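PDB 4AKK: nitrate regulatory protein from Klebsiella oxytoca, which senses nitrate and nitrite and, in response, binds the terminator in the nasF operon leader RNA to effect transcription antitermination. Local coordinates for residues Gly88-Ala93 and Thr278-Phe283; Ala139-Arg144 and Arg148-Glu153; Arg367-Lys372 and Ala409-Lys414; Ser375-Tyr380 and Gln390-Met395. All blocks are in the same frame, centred on the assembly; numbering follows the deposited sequence.

Contact 1 (Gly88-Ala93 and Thr278-Phe283); sequences GRLYAA and TALRWF
Tyr91 and Phe283 form an offset T-shaped (edge-to-face) pair in the all-helical NIT domain, joining the turn before helix 92-117 to the first part of helix 277-312. Tyr91 occupies the N-cap position of helix 92-117. Followed outward, its side chain meets its own sequence neighbour first: from CB the ring runs past Leu90, whose CB lies in the ring plane at one edge, 4.0 Å from Tyr91 CD1. Only the far half of the ring reaches the other helix. Tyr91 CE2 and CZ each lie 4.0 Å from Phe283 CE2, and the phenol oxygen goes furthest, with Tyr91 OH 3.7 Å from Phe283 CE2 and 4.1 Å from Phe283 CD2. The ring centroids are 5.7 Å apart and the planes stand at 81°, with the edge of Phe283 turned toward the face of Tyr91. Phe283 reaches this place because its CG is anti to the backbone N (chi1 -177°). Ile82 of helix 56-85 touches both rings, and Arg203 of helix 180-212 packs on Phe283. Beside the rings a thinner apolar contact is made near the surface: Leu90 and Leu280 cross at about a right angle and meet through single methyl groups, Leu90 CD1 lying 4.2 Å from Leu280 CD1.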
loop_
_atom_site.group_PDB
_atom_site.type_symbol
_atom_site.label_atom_id
_atom_site.label_comp_id
_atom_site.label_asym_id
_atom_site.label_seq_id
_atom_site.Cartn_x
_atom_site.Cartn_y
_atom_site.Cartn_z
ATOM N N GLY A 88 0.698 -41.900 12.631
ATOM C CA GLY A 88 1.339 -42.830 11.713
ATOM C C GLY A 88 0.427 -43.959 11.253
ATOM O O GLY A 88 0.886 -45.071 11.002
ATOM N N ARG A 89 -0.867 -43.676 11.137
ATOM C CA ARG A 89 -1.832 -44.670 10.648
ATOM C C ARG A 89 -2.270 -44.440 9.202
ATOM O O ARG A 89 -2.463 -45.391 8.447
ATOM C CB ARG A 89 -3.068 -44.714 11.554
ATOM C CG ARG A 89 -2.838 -45.479 12.846
ATOM C CD ARG A 89 -3.862 -45.109 13.906
ATOM N NE ARG A 89 -3.462 -45.585 15.229
ATOM C CZ ARG A 89 -4.127 -45.330 16.353
ATOM N NH1 ARG A 89 -5.231 -44.596 16.323
ATOM N NH2 ARG A 89 -3.686 -45.809 17.508
ATOM N N LEU A 90 -2.436 -43.176 8.822
ATOM C CA LEU A 90 -3.001 -42.842 7.521
ATOM C C LEU A 90 -2.083 -41.956 6.698
ATOM O O LEU A 90 -1.303 -41.167 7.247
ATOM C CB LEU A 90 -4.352 -42.145 7.699
ATOM C CG LEU A 90 -5.353 -42.926 8.549
ATOM C CD1 LEU A 90 -6.567 -42.086 8.887
ATOM C CD2 LEU A 90 -5.756 -44.216 7.840
ATOM N N TYR A 91 -2.171 -42.120 5.381
ATOM C CA TYR A 91 -1.598 -41.189 4.402
ATOM C C TYR A 91 -0.109 -41.325 4.114
ATOM O O TYR A 91 0.490 -40.441 3.500
ATOM C CB TYR A 91 -1.949 -39.740 4.746
ATOM C CG TYR A 91 -3.229 -39.288 4.091
ATOM C CD1 TYR A 91 -4.454 -39.762 4.526
ATOM C CD2 TYR A 91 -3.209 -38.395 3.026
ATOM C CE1 TYR A 91 -5.630 -39.362 3.918
ATOM C CE2 TYR A 91 -4.378 -37.986 2.413
ATOM C CZ TYR A 91 -5.586 -38.472 2.865
ATOM O OH TYR A 91 -6.752 -38.066 2.264
ATOM N N ALA A 92 0.480 -42.436 4.537
ATOM C CA ALA A 92 1.871 -42.725 4.220
ATOM C C ALA A 92 2.116 -42.720 2.709
ATOM O O ALA A 92 3.111 -42.175 2.241
ATOM C CB ALA A 92 2.279 -44.066 4.820
ATOM N N ALA A 93 1.208 -43.339 1.955
ATOM C CA ALA A 93 1.306 -43.398 0.497
ATOM C C ALA A 93 1.254 -42.007 -0.129
ATOM O O ALA A 93 2.018 -41.691 -1.041
ATOM C CB ALA A 93 0.190 -44.278 -0.078
ATOM N N THR A 278 -14.366 -36.477 12.303
ATOM C CA THR A 278 -14.715 -35.123 11.842
ATOM C C THR A 278 -13.534 -34.401 11.173
ATOM O O THR A 278 -13.711 -33.652 10.209
ATOM C CB THR A 278 -15.238 -34.234 12.992
ATOM O OG1 THR A 278 -16.470 -34.760 13.492
ATOM C CG2 THR A 278 -15.486 -32.815 12.500
ATOM N N ALA A 279 -12.342 -34.625 11.713
ATOM C CA ALA A 279 -11.108 -34.097 11.161
ATOM C C ALA A 279 -10.921 -34.539 9.717
ATOM O O ALA A 279 -10.583 -33.730 8.847
ATOM C CB ALA A 279 -9.924 -34.553 12.012
ATOM N N LEU A 280 -11.136 -35.829 9.471
ATOM C CA LEU A 280 -11.064 -36.391 8.122
ATOM C C LEU A 280 -12.136 -35.808 7.216
ATOM O O LEU A 280 -11.880 -35.500 6.051
ATOM C CB LEU A 280 -11.188 -37.916 8.168
ATOM C CG LEU A 280 -9.985 -38.656 8.747
ATOM C CD1 LEU A 280 -10.253 -40.164 8.763
ATOM C CD2 LEU A 280 -8.735 -38.326 7.933
ATOM N N ARG A 281 -13.341 -35.655 7.756
ATOM C CA ARG A 281 -14.448 -35.083 7.002
ATOM C C ARG A 281 -14.052 -33.660 6.580
ATOM O O ARG A 281 -14.232 -33.251 5.428
ATOM C CB ARG A 281 -15.702 -35.072 7.885
ATOM C CG ARG A 281 -17.025 -34.975 7.144
ATOM C CD ARG A 281 -17.432 -36.314 6.538
ATOM N NE ARG A 281 -17.564 -37.369 7.544
ATOM C CZ ARG A 281 -18.026 -38.593 7.290
ATOM N NH1 ARG A 281 -18.406 -38.918 6.060
ATOM N NH2 ARG A 281 -18.111 -39.492 8.266
ATOM N N TRP A 282 -13.486 -32.920 7.528
ATOM C CA TRP A 282 -13.003 -31.565 7.278
ATOM C C TRP A 282 -11.917 -31.588 6.212
ATOM O O TRP A 282 -12.001 -30.885 5.205
ATOM C CB TRP A 282 -12.448 -30.985 8.583
ATOM C CG TRP A 282 -11.656 -29.713 8.427
ATOM C CD1 TRP A 282 -10.297 -29.591 8.345
ATOM C CD2 TRP A 282 -12.180 -28.385 8.367
ATOM N NE1 TRP A 282 -9.944 -28.270 8.233
ATOM C CE2 TRP A 282 -11.082 -27.508 8.245
ATOM C CE3 TRP A 282 -13.473 -27.850 8.412
ATOM C CZ2 TRP A 282 -11.237 -26.129 8.164
ATOM C CZ3 TRP A 282 -13.627 -26.476 8.327
ATOM C CH2 TRP A 282 -12.514 -25.632 8.204
ATOM N N PHE A 283 -10.905 -32.412 6.434
ATOM C CA PHE A 283 -9.758 -32.469 5.536
ATOM C C PHE A 283 -10.186 -32.768 4.096
ATOM O O PHE A 283 -9.757 -32.104 3.149
ATOM C CB PHE A 283 -8.745 -33.520 6.022
ATOM C CG PHE A 283 -7.498 -33.581 5.181
ATOM C CD1 PHE A 283 -6.427 -32.733 5.440
ATOM C CD2 PHE A 283 -7.402 -34.469 4.122
ATOM C CE1 PHE A 283 -5.276 -32.787 4.667
ATOM C CE2 PHE A 283 -6.255 -34.525 3.341
ATOM C CZ PHE A 283 -5.196 -33.679 3.612
#

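Contact 2 (Ala139-Arg144 and Arg148-Glu153); sequences AALRKR and REIAAE. With EDO (1,2-ethanediol), chain E.
Arg144 and Glu149 are joined by two hydrogen bonds that run in opposite directions where helix 138-147 ends. Glu149 N donates to Arg144 O at 2.8 Å, in the carbonyl plane; this is the 6→1 bond of a Schellman motif, made possible by the positive phi of Arg148 (54°). In return Arg144 NH1 reaches back to Glu149 O, a longer bond of 3.3 Å whose acceptor lies 19° out of the guanidinium plane. The chain of Arg144, extended from CG to NE, carries the guanidinium past the turn to this carbonyl. A long salt bridge adds to the pairing, Arg144 NH1 lying 3.8 Å from Glu149 OE1, but that oxygen lies well out of the guanidinium plane and no N-H is aimed at it. Under the polar layer is Ile150: its CG2 rests 3.7 Å from Arg144 O, while CG1, anti to the backbone N, sends CD1 on to within 3.9 Å of Leu141 CD1. At the opposite end of the segment a 1,2-ethanediol molecule accepts a weak bond from Ala139 N. Leu141 and Ile150 also pack on helix 152-167, which the turn leads into. Arg148 and Ala152 lie against helix 56-85, and Arg142 forms salt bridges with Glu76 of that helix and Asp103 of helix 92-117, tying the hairpin to two further helices of the NIT bundle.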
loop_
_atom_site.group_PDB
_atom_site.type_symbol
_atom_site.label_atom_id
_atom_site.label_comp_id
_atom_site.label_asym_id
_atom_site.label_seq_id
_atom_site.Cartn_x
_atom_site.Cartn_y
_atom_site.Cartn_z
ATOM N N ALA A 139 14.520 -32.175 3.051
ATOM C CA ALA A 139 14.979 -33.516 3.401
ATOM C C ALA A 139 14.905 -33.762 4.913
ATOM O O ALA A 139 14.359 -34.768 5.357
ATOM C CB ALA A 139 16.387 -33.761 2.879
ATOM N N ALA A 140 15.443 -32.837 5.697
ATOM C CA ALA A 140 15.418 -32.963 7.154
ATOM C C ALA A 140 13.988 -32.999 7.694
ATOM O O ALA A 140 13.662 -33.803 8.574
ATOM C CB ALA A 140 16.193 -31.837 7.793
ATOM N N LEU A 141 13.140 -32.125 7.160
ATOM C CA LEU A 141 11.749 -32.049 7.590
ATOM C C LEU A 141 11.016 -33.365 7.336
ATOM O O LEU A 141 10.278 -33.848 8.192
ATOM C CB LEU A 141 11.037 -30.895 6.880
ATOM C CG LEU A 141 9.515 -30.769 6.995
ATOM C CD1 LEU A 141 9.105 -30.617 8.460
ATOM C CD2 LEU A 141 9.023 -29.580 6.157
ATOM N N ARG A 142 11.222 -33.936 6.158
ATOM C CA ARG A 142 10.560 -35.190 5.798
ATOM C C ARG A 142 10.948 -36.340 6.721
ATOM O O ARG A 142 10.095 -37.124 7.150
ATOM C CB ARG A 142 10.860 -35.556 4.345
ATOM C CG ARG A 142 10.160 -34.651 3.355
ATOM C CD ARG A 142 10.895 -34.596 2.042
ATOM N NE ARG A 142 10.051 -34.022 0.998
ATOM C CZ ARG A 142 10.461 -33.784 -0.240
ATOM N NH1 ARG A 142 11.709 -34.069 -0.594
ATOM N NH2 ARG A 142 9.620 -33.271 -1.122
ATOM N N LYS A 143 12.236 -36.441 7.024
ATOM C CA LYS A 143 12.703 -37.474 7.938
ATOM C C LYS A 143 11.978 -37.368 9.281
ATOM O O LYS A 143 11.485 -38.362 9.813
ATOM C CB LYS A 143 14.215 -37.388 8.140
ATOM C CG LYS A 143 14.750 -38.494 9.039
ATOM C CD LYS A 143 16.269 -38.540 9.056
ATOM C CE LYS A 143 16.768 -39.664 9.960
ATOM N NZ LYS A 143 18.204 -39.488 10.313
ATOM N N ARG A 144 11.889 -36.161 9.818
ATOM C CA ARG A 144 11.180 -35.979 11.078
ATOM C C ARG A 144 9.720 -36.321 10.924
ATOM O O ARG A 144 9.129 -36.895 11.831
ATOM C CB ARG A 144 11.335 -34.557 11.615
ATOM C CG ARG A 144 12.687 -34.330 12.256
ATOM C CD ARG A 144 12.747 -33.052 13.057
ATOM N NE ARG A 144 14.081 -32.891 13.627
ATOM C CZ ARG A 144 14.492 -33.484 14.740
ATOM N NH1 ARG A 144 13.663 -34.269 15.425
ATOM N NH2 ARG A 144 15.730 -33.287 15.174
ATOM N N ARG A 148 7.986 -39.255 12.789
ATOM C CA ARG A 148 7.028 -38.620 13.683
ATOM C C ARG A 148 7.734 -37.965 14.879
ATOM O O ARG A 148 7.220 -37.967 16.005
ATOM C CB ARG A 148 5.976 -39.635 14.131
ATOM C CG ARG A 148 5.364 -40.429 12.949
ATOM C CD ARG A 148 4.450 -41.566 13.409
ATOM N NE ARG A 148 3.506 -41.084 14.403
ATOM C CZ ARG A 148 3.313 -41.633 15.595
ATOM N NH1 ARG A 148 3.970 -42.731 15.948
ATOM N NH2 ARG A 148 2.435 -41.088 16.429
ATOM N N GLU A 149 8.915 -37.402 14.622
ATOM C CA GLU A 149 9.681 -36.695 15.651
ATOM C C GLU A 149 9.486 -35.189 15.520
ATOM O O GLU A 149 10.423 -34.404 15.685
ATOM C CB GLU A 149 11.162 -37.064 15.563
ATOM C CG GLU A 149 11.431 -38.519 15.953
ATOM C CD GLU A 149 12.903 -38.903 15.879
ATOM O OE1 GLU A 149 13.746 -38.031 15.575
ATOM O OE2 GLU A 149 13.211 -40.090 16.121
ATOM N N ILE A 150 8.259 -34.799 15.207
ATOM C CA ILE A 150 7.903 -33.393 15.065
ATOM C C ILE A 150 6.399 -33.323 15.224
ATOM O O ILE A 150 5.708 -34.287 14.912
ATOM C CB ILE A 150 8.329 -32.834 13.692
ATOM C CG1 ILE A 150 8.068 -31.327 13.615
ATOM C CG2 ILE A 150 7.615 -33.570 12.542
ATOM C CD1 ILE A 150 8.626 -30.676 12.337
ATOM N N ALA A 151 5.886 -32.216 15.744
ATOM C CA ALA A 151 4.436 -32.088 15.909
ATOM C C ALA A 151 3.780 -31.605 14.613
ATOM O O ALA A 151 4.419 -30.947 13.795
ATOM C CB ALA A 151 4.105 -31.148 17.050
ATOM N N ALA A 152 2.504 -31.922 14.434
ATOM C CA ALA A 152 1.784 -31.516 13.225
ATOM C C ALA A 152 1.831 -30.002 12.986
ATOM O O ALA A 152 2.070 -29.570 11.856
ATOM C CB ALA A 152 0.344 -32.025 13.246
ATOM N N GLU A 153 1.623 -29.202 14.035
ATOM C CA GLU A 153 1.715 -27.738 13.913
ATOM C C GLU A 153 3.098 -27.278 13.475
ATOM O O GLU A 153 3.211 -26.331 12.701
ATOM C CB GLU A 153 1.385 -27.024 15.232
ATOM C CG GLU A 153 0.237 -27.616 15.994
ATOM C CD GLU A 153 0.691 -28.646 17.001
ATOM O OE1 GLU A 153 1.136 -28.227 18.098
ATOM O OE2 GLU A 153 0.609 -29.862 16.691
HETATM C C1 EDO E . 14.399 -32.351 -1.499
HETATM O O1 EDO E . 14.124 -32.273 -2.905
HETATM C C2 EDO E . 15.483 -31.351 -1.105
HETATM O O2 EDO E . 16.042 -31.728 0.166
#

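Contact 3 (Arg367-Lys372 and Ala409-Lys414); sequences RKLIEK and ALLTVK
Leu369 and Lys372, the two residues that receive Leu411, stand on a turn of helix 360-380 in which Glu371 N donates to Arg367 O at 2.8 Å. Between the two segments the contact itself is apolar. Leu411 approaches with both branches: its CD1 touches the Leu369 side chain at CD2, 3.9 Å away, and also lies 3.9 Å from Leu369 O, whereas its CD2 sits 3.9 Å from Lys372 CB. The fork therefore straddles positions i and i+3, a little less than one helical turn. Lys372 offers the base of its chain alone, because the rest is directed away and bends at its last torsion (chi4 -87°). Next to Leu411, Leu410 packs on Ala373, Val376 and Leu377, and about a quarter-turn round helix 403-412 Thr412 OG1 is hydrogen-bonded to Gln401 NE2 of the second subunit. Such packing of the last helix on the first is characteristic of the ANTAR three-helix bundle, the RNA-binding effector of this protein.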
loop_
_atom_site.group_PDB
_atom_site.type_symbol
_atom_site.label_atom_id
_atom_site.label_comp_id
_atom_site.label_asym_id
_atom_site.label_seq_id
_atom_site.Cartn_x
_atom_site.Cartn_y
_atom_site.Cartn_z
ATOM N N ARG A 367 -4.075 -8.747 18.479
ATOM C CA ARG A 367 -4.890 -9.294 19.549
ATOM C C ARG A 367 -5.140 -8.259 20.640
ATOM O O ARG A 367 -6.220 -8.223 21.227
ATOM C CB ARG A 367 -4.272 -10.571 20.105
ATOM C CG ARG A 367 -4.545 -11.742 19.193
ATOM C CD ARG A 367 -3.642 -12.904 19.455
ATOM N NE ARG A 367 -3.657 -13.835 18.333
ATOM C CZ ARG A 367 -3.223 -15.087 18.409
ATOM N NH1 ARG A 367 -2.749 -15.542 19.562
ATOM N NH2 ARG A 367 -3.266 -15.882 17.344
ATOM N N LYS A 368 -4.154 -7.399 20.880
ATOM C CA LYS A 368 -4.299 -6.320 21.859
ATOM C C LYS A 368 -5.463 -5.409 21.465
ATOM O O LYS A 368 -6.275 -4.995 22.300
ATOM C CB LYS A 368 -3.012 -5.487 21.954
ATOM C CG LYS A 368 -3.138 -4.303 22.917
ATOM C CD LYS A 368 -2.539 -3.032 22.335
ATOM C CE LYS A 368 -1.058 -3.194 22.056
ATOM N NZ LYS A 368 -0.362 -1.882 21.994
ATOM N N LEU A 369 -5.532 -5.093 20.183
ATOM C CA LEU A 369 -6.639 -4.303 19.664
ATOM C C LEU A 369 -7.974 -5.007 19.831
ATOM O O LEU A 369 -8.966 -4.386 20.217
ATOM C CB LEU A 369 -6.396 -3.973 18.201
ATOM C CG LEU A 369 -5.162 -3.098 18.028
ATOM C CD1 LEU A 369 -4.751 -2.998 16.564
ATOM C CD2 LEU A 369 -5.427 -1.724 18.627
ATOM N N ILE A 370 -7.997 -6.310 19.549
ATOM C CA ILE A 370 -9.211 -7.093 19.684
ATOM C C ILE A 370 -9.657 -7.207 21.143
ATOM O O ILE A 370 -10.853 -7.178 21.439
ATOM C CB ILE A 370 -9.052 -8.504 19.072
ATOM C CG1 ILE A 370 -8.955 -8.411 17.542
ATOM C CG2 ILE A 370 -10.228 -9.361 19.443
ATOM C CD1 ILE A 370 -8.309 -9.621 16.876
ATOM N N GLU A 371 -8.696 -7.341 22.057
ATOM C CA GLU A 371 -9.021 -7.397 23.482
ATOM C C GLU A 371 -9.652 -6.079 23.948
ATOM O O GLU A 371 -10.690 -6.074 24.614
ATOM C CB GLU A 371 -7.784 -7.743 24.316
ATOM C CG GLU A 371 -7.278 -9.179 24.122
ATOM C CD GLU A 371 -8.331 -10.216 24.451
ATOM O OE1 GLU A 371 -9.206 -9.936 25.299
ATOM O OE2 GLU A 371 -8.289 -11.312 23.856
ATOM N N LYS A 372 -9.026 -4.966 23.581
ATOM C CA LYS A 372 -9.614 -3.642 23.817
ATOM C C LYS A 372 -11.044 -3.487 23.267
ATOM O O LYS A 372 -11.946 -3.022 23.969
ATOM C CB LYS A 372 -8.726 -2.559 23.221
ATOM C CG LYS A 372 -7.447 -2.264 23.987
ATOM C CD LYS A 372 -6.563 -1.329 23.158
ATOM C CE LYS A 372 -5.390 -0.771 23.947
ATOM N NZ LYS A 372 -5.760 0.467 24.686
ATOM N N ALA A 409 -12.019 -0.261 13.890
ATOM C CA ALA A 409 -13.157 0.609 13.606
ATOM C C ALA A 409 -13.865 1.037 14.892
ATOM O O ALA A 409 -14.204 2.200 15.053
ATOM C CB ALA A 409 -14.145 -0.056 12.641
ATOM N N LEU A 410 -14.081 0.100 15.809
ATOM C CA LEU A 410 -14.821 0.407 17.037
ATOM C C LEU A 410 -14.055 1.332 17.991
ATOM O O LEU A 410 -14.651 2.193 18.635
ATOM C CB LEU A 410 -15.250 -0.874 17.761
ATOM C CG LEU A 410 -15.873 -0.750 19.159
ATOM C CD1 LEU A 410 -17.109 0.135 19.136
ATOM C CD2 LEU A 410 -16.211 -2.127 19.736
ATOM N N LEU A 411 -12.740 1.148 18.082
ATOM C CA LEU A 411 -11.909 2.001 18.927
ATOM C C LEU A 411 -11.823 3.413 18.345
ATOM O O LEU A 411 -11.703 4.399 19.072
ATOM C CB LEU A 411 -10.506 1.403 19.090
ATOM C CG LEU A 411 -10.411 0.018 19.736
ATOM C CD1 LEU A 411 -9.013 -0.556 19.565
ATOM C CD2 LEU A 411 -10.792 0.079 21.201
ATOM N N THR A 412 -11.892 3.504 17.024
ATOM C CA THR A 412 -11.865 4.792 16.353
ATOM C C THR A 412 -13.064 5.668 16.713
ATOM O O THR A 412 -12.947 6.887 16.782
ATOM C CB THR A 412 -11.791 4.629 14.828
ATOM O OG1 THR A 412 -10.585 3.931 14.488
ATOM C CG2 THR A 412 -11.792 5.999 14.145
ATOM N N VAL A 413 -14.216 5.054 16.943
ATOM C CA VAL A 413 -15.421 5.828 17.210
ATOM C C VAL A 413 -15.974 5.663 18.631
ATOM O O VAL A 413 -17.108 6.056 18.910
ATOM C CB VAL A 413 -16.551 5.454 16.227
ATOM C CG1 VAL A 413 -16.111 5.655 14.787
ATOM C CG2 VAL A 413 -16.997 4.029 16.464
ATOM N N LYS A 414 -15.199 5.089 19.540
ATOM C CA LYS A 414 -15.796 4.714 20.829
ATOM C C LYS A 414 -16.180 5.932 21.675
ATOM O O LYS A 414 -16.906 5.802 22.658
ATOM C CB LYS A 414 -14.944 3.701 21.614
ATOM C CG LYS A 414 -13.564 4.190 21.979
ATOM C CD LYS A 414 -12.945 3.334 23.078
ATOM C CE LYS A 414 -11.465 3.640 23.209
ATOM N NZ LYS A 414 -11.212 5.086 23.491
#

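Contact 4 (Ser375-Tyr380 and Gln390-Met395); sequences SVLMTY and QALRKM
Leu377 meets Ala391 and Leu392 across the interface; nearby, the ring of Tyr380 has Thr379 CG2 over one face, 3.8 Å above the plane and displaced toward the rim, and Val376 O in the ring plane at an edge. This is the first-to-second helix interface of the ANTAR three-helix bundle. In the preceding turn Ser375 O accepts two donors from opposite faces of its carbonyl plane, Thr379 N at 2.9 Å and Thr379 OG1 at 3.1 Å. Across the interface the contact is buried and apolar. Leu392 leaves its backbone pointing past the partner segment rather than at it, yet its CG, anti to the carbonyl carbon (chi1 -64°), brings the branched end in beside Leu377. Leu410 of helix 403-412 packs on Leu377, and Met383 of the connecting loop touches both Leu377 and Ala391, while Leu416 of the second subunit packs on both Leu377 and Met395. One methyl does all the touching on the first helix: Leu377 CD1 lies 3.8 Å from Leu392 CD2, 3.9 Å from Leu392 CG and 4.2 Å from Ala391 CB.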
loop_
_atom_site.group_PDB
_atom_site.type_symbol
_atom_site.label_atom_id
_atom_site.label_comp_id
_atom_site.label_asym_id
_atom_site.label_seq_id
_atom_site.Cartn_x
_atom_site.Cartn_y
_atom_site.Cartn_z
ATOM N N SER A 375 -13.397 -5.390 25.481
ATOM C CA SER A 375 -13.670 -4.640 26.705
ATOM C C SER A 375 -14.710 -3.550 26.476
ATOM O O SER A 375 -15.574 -3.328 27.321
ATOM C CB SER A 375 -12.389 -4.029 27.261
ATOM O OG SER A 375 -11.381 -5.021 27.348
ATOM N N VAL A 376 -14.629 -2.873 25.334
ATOM C CA VAL A 376 -15.594 -1.827 25.016
ATOM C C VAL A 376 -17.008 -2.387 24.995
ATOM O O VAL A 376 -17.929 -1.785 25.545
ATOM C CB VAL A 376 -15.291 -1.136 23.669
ATOM C CG1 VAL A 376 -16.506 -0.333 23.196
ATOM C CG2 VAL A 376 -14.056 -0.241 23.795
ATOM N N LEU A 377 -17.177 -3.539 24.353
ATOM C CA LEU A 377 -18.473 -4.204 24.306
ATOM C C LEU A 377 -18.886 -4.721 25.686
ATOM O O LEU A 377 -20.062 -4.705 26.040
ATOM C CB LEU A 377 -18.452 -5.351 23.292
ATOM C CG LEU A 377 -18.171 -4.952 21.837
ATOM C CD1 LEU A 377 -18.020 -6.159 20.941
ATOM C CD2 LEU A 377 -19.265 -4.037 21.322
ATOM N N MET A 378 -17.914 -5.174 26.466
ATOM C CA MET A 378 -18.206 -5.719 27.784
ATOM C C MET A 378 -18.696 -4.630 28.741
ATOM O O MET A 378 -19.505 -4.892 29.632
ATOM C CB MET A 378 -16.987 -6.448 28.352
ATOM C CG MET A 378 -16.749 -7.828 27.732
ATOM S SD MET A 378 -15.078 -8.457 27.998
ATOM C CE MET A 378 -15.062 -8.737 29.767
ATOM N N THR A 379 -18.220 -3.406 28.531
ATOM C CA THR A 379 -18.510 -2.294 29.431
ATOM C C THR A 379 -19.734 -1.477 29.026
ATOM O O THR A 379 -20.643 -1.258 29.826
ATOM C CB THR A 379 -17.315 -1.341 29.516
ATOM O OG1 THR A 379 -16.182 -2.045 30.034
ATOM C CG2 THR A 379 -17.643 -0.165 30.414
ATOM N N TYR A 380 -19.754 -1.024 27.782
ATOM C CA TYR A 380 -20.792 -0.112 27.334
ATOM C C TYR A 380 -21.990 -0.839 26.760
ATOM O O TYR A 380 -22.938 -0.209 26.300
ATOM C CB TYR A 380 -20.221 0.876 26.318
ATOM C CG TYR A 380 -19.092 1.687 26.899
ATOM C CD1 TYR A 380 -19.342 2.861 27.598
ATOM C CD2 TYR A 380 -17.776 1.262 26.783
ATOM C CE1 TYR A 380 -18.309 3.597 28.152
ATOM C CE2 TYR A 380 -16.737 1.992 27.330
ATOM C CZ TYR A 380 -17.010 3.159 28.012
ATOM O OH TYR A 380 -15.975 3.887 28.556
ATOM N N GLN A 390 -17.615 -13.126 19.887
ATOM C CA GLN A 390 -18.506 -13.597 18.835
ATOM C C GLN A 390 -19.087 -12.426 18.054
ATOM O O GLN A 390 -19.191 -12.485 16.832
ATOM C CB GLN A 390 -19.620 -14.474 19.410
ATOM C CG GLN A 390 -19.134 -15.807 19.969
ATOM C CD GLN A 390 -18.719 -16.812 18.888
ATOM O OE1 GLN A 390 -19.159 -16.584 17.654
ATOM N NE2 GLN A 390 -18.009 -17.783 19.170
ATOM N N ALA A 391 -19.449 -11.355 18.759
ATOM C CA ALA A 391 -19.998 -10.161 18.105
ATOM C C ALA A 391 -19.020 -9.577 17.082
ATOM O O ALA A 391 -19.402 -9.238 15.965
ATOM C CB ALA A 391 -20.370 -9.116 19.135
ATOM N N LEU A 392 -17.757 -9.470 17.475
ATOM C CA LEU A 392 -16.715 -8.947 16.598
ATOM C C LEU A 392 -16.517 -9.834 15.356
ATOM O O LEU A 392 -16.427 -9.334 14.232
ATOM C CB LEU A 392 -15.403 -8.798 17.390
ATOM C CG LEU A 392 -15.441 -7.771 18.539
ATOM C CD1 LEU A 392 -14.221 -7.868 19.448
ATOM C CD2 LEU A 392 -15.576 -6.354 18.018
ATOM N N ARG A 393 -16.448 -11.147 15.570
ATOM C CA ARG A 393 -16.310 -12.115 14.475
ATOM C C ARG A 393 -17.504 -12.029 13.536
ATOM O O ARG A 393 -17.357 -12.083 12.307
ATOM C CB ARG A 393 -16.125 -13.542 15.025
ATOM C CG ARG A 393 -16.578 -14.700 14.103
ATOM C CD ARG A 393 -15.653 -14.939 12.901
ATOM N NE ARG A 393 -16.011 -16.145 12.144
ATOM C CZ ARG A 393 -15.371 -16.588 11.062
ATOM N NH1 ARG A 393 -14.334 -15.920 10.581
ATOM N NH2 ARG A 393 -15.767 -17.710 10.455
ATOM N N LYS A 394 -18.687 -11.859 14.118
ATOM C CA LYS A 394 -19.896 -11.720 13.322
ATOM C C LYS A 394 -19.821 -10.484 12.439
ATOM O O LYS A 394 -20.071 -10.568 11.239
ATOM C CB LYS A 394 -21.141 -11.659 14.212
ATOM C CG LYS A 394 -22.442 -11.529 13.423
ATOM C CD LYS A 394 -23.664 -11.561 14.333
ATOM C CE LYS A 394 -23.464 -10.686 15.572
ATOM N NZ LYS A 394 -23.199 -9.249 15.247
ATOM N N MET A 395 -19.477 -9.338 13.025
ATOM C CA MET A 395 -19.378 -8.102 12.241
ATOM C C MET A 395 -18.349 -8.240 11.116
ATOM O O MET A 395 -18.513 -7.663 10.051
ATOM C CB MET A 395 -19.052 -6.893 13.128
ATOM C CG MET A 395 -20.275 -6.105 13.611
ATOM S SD MET A 395 -19.876 -4.777 14.789
ATOM C CE MET A 395 -19.574 -5.772 16.234
#

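In the fold
The contacts fall into two pairs. Contacts 1 and 2 belong to the NIT domain, their centres about 16 Å apart; contact 2 is nested in the loop closed by contact 1, and the two meet where Gly88 packs on Arg148. Contacts 3 and 4 lie in the ANTAR domain with centres about 9 Å apart, share helix 360-380 and both touch the second subunit. Chemistry follows position: the exposed turn of contact 2 combines hydrogen bonds and a long ion pair with a small apolar contact, the partly buried contact 1 relies on aromatic rings, and the ANTAR pair on leucines, buried in contact 4 and nearer the surface in contact 3. About 39 Å separates the centres of contacts 1 and 3.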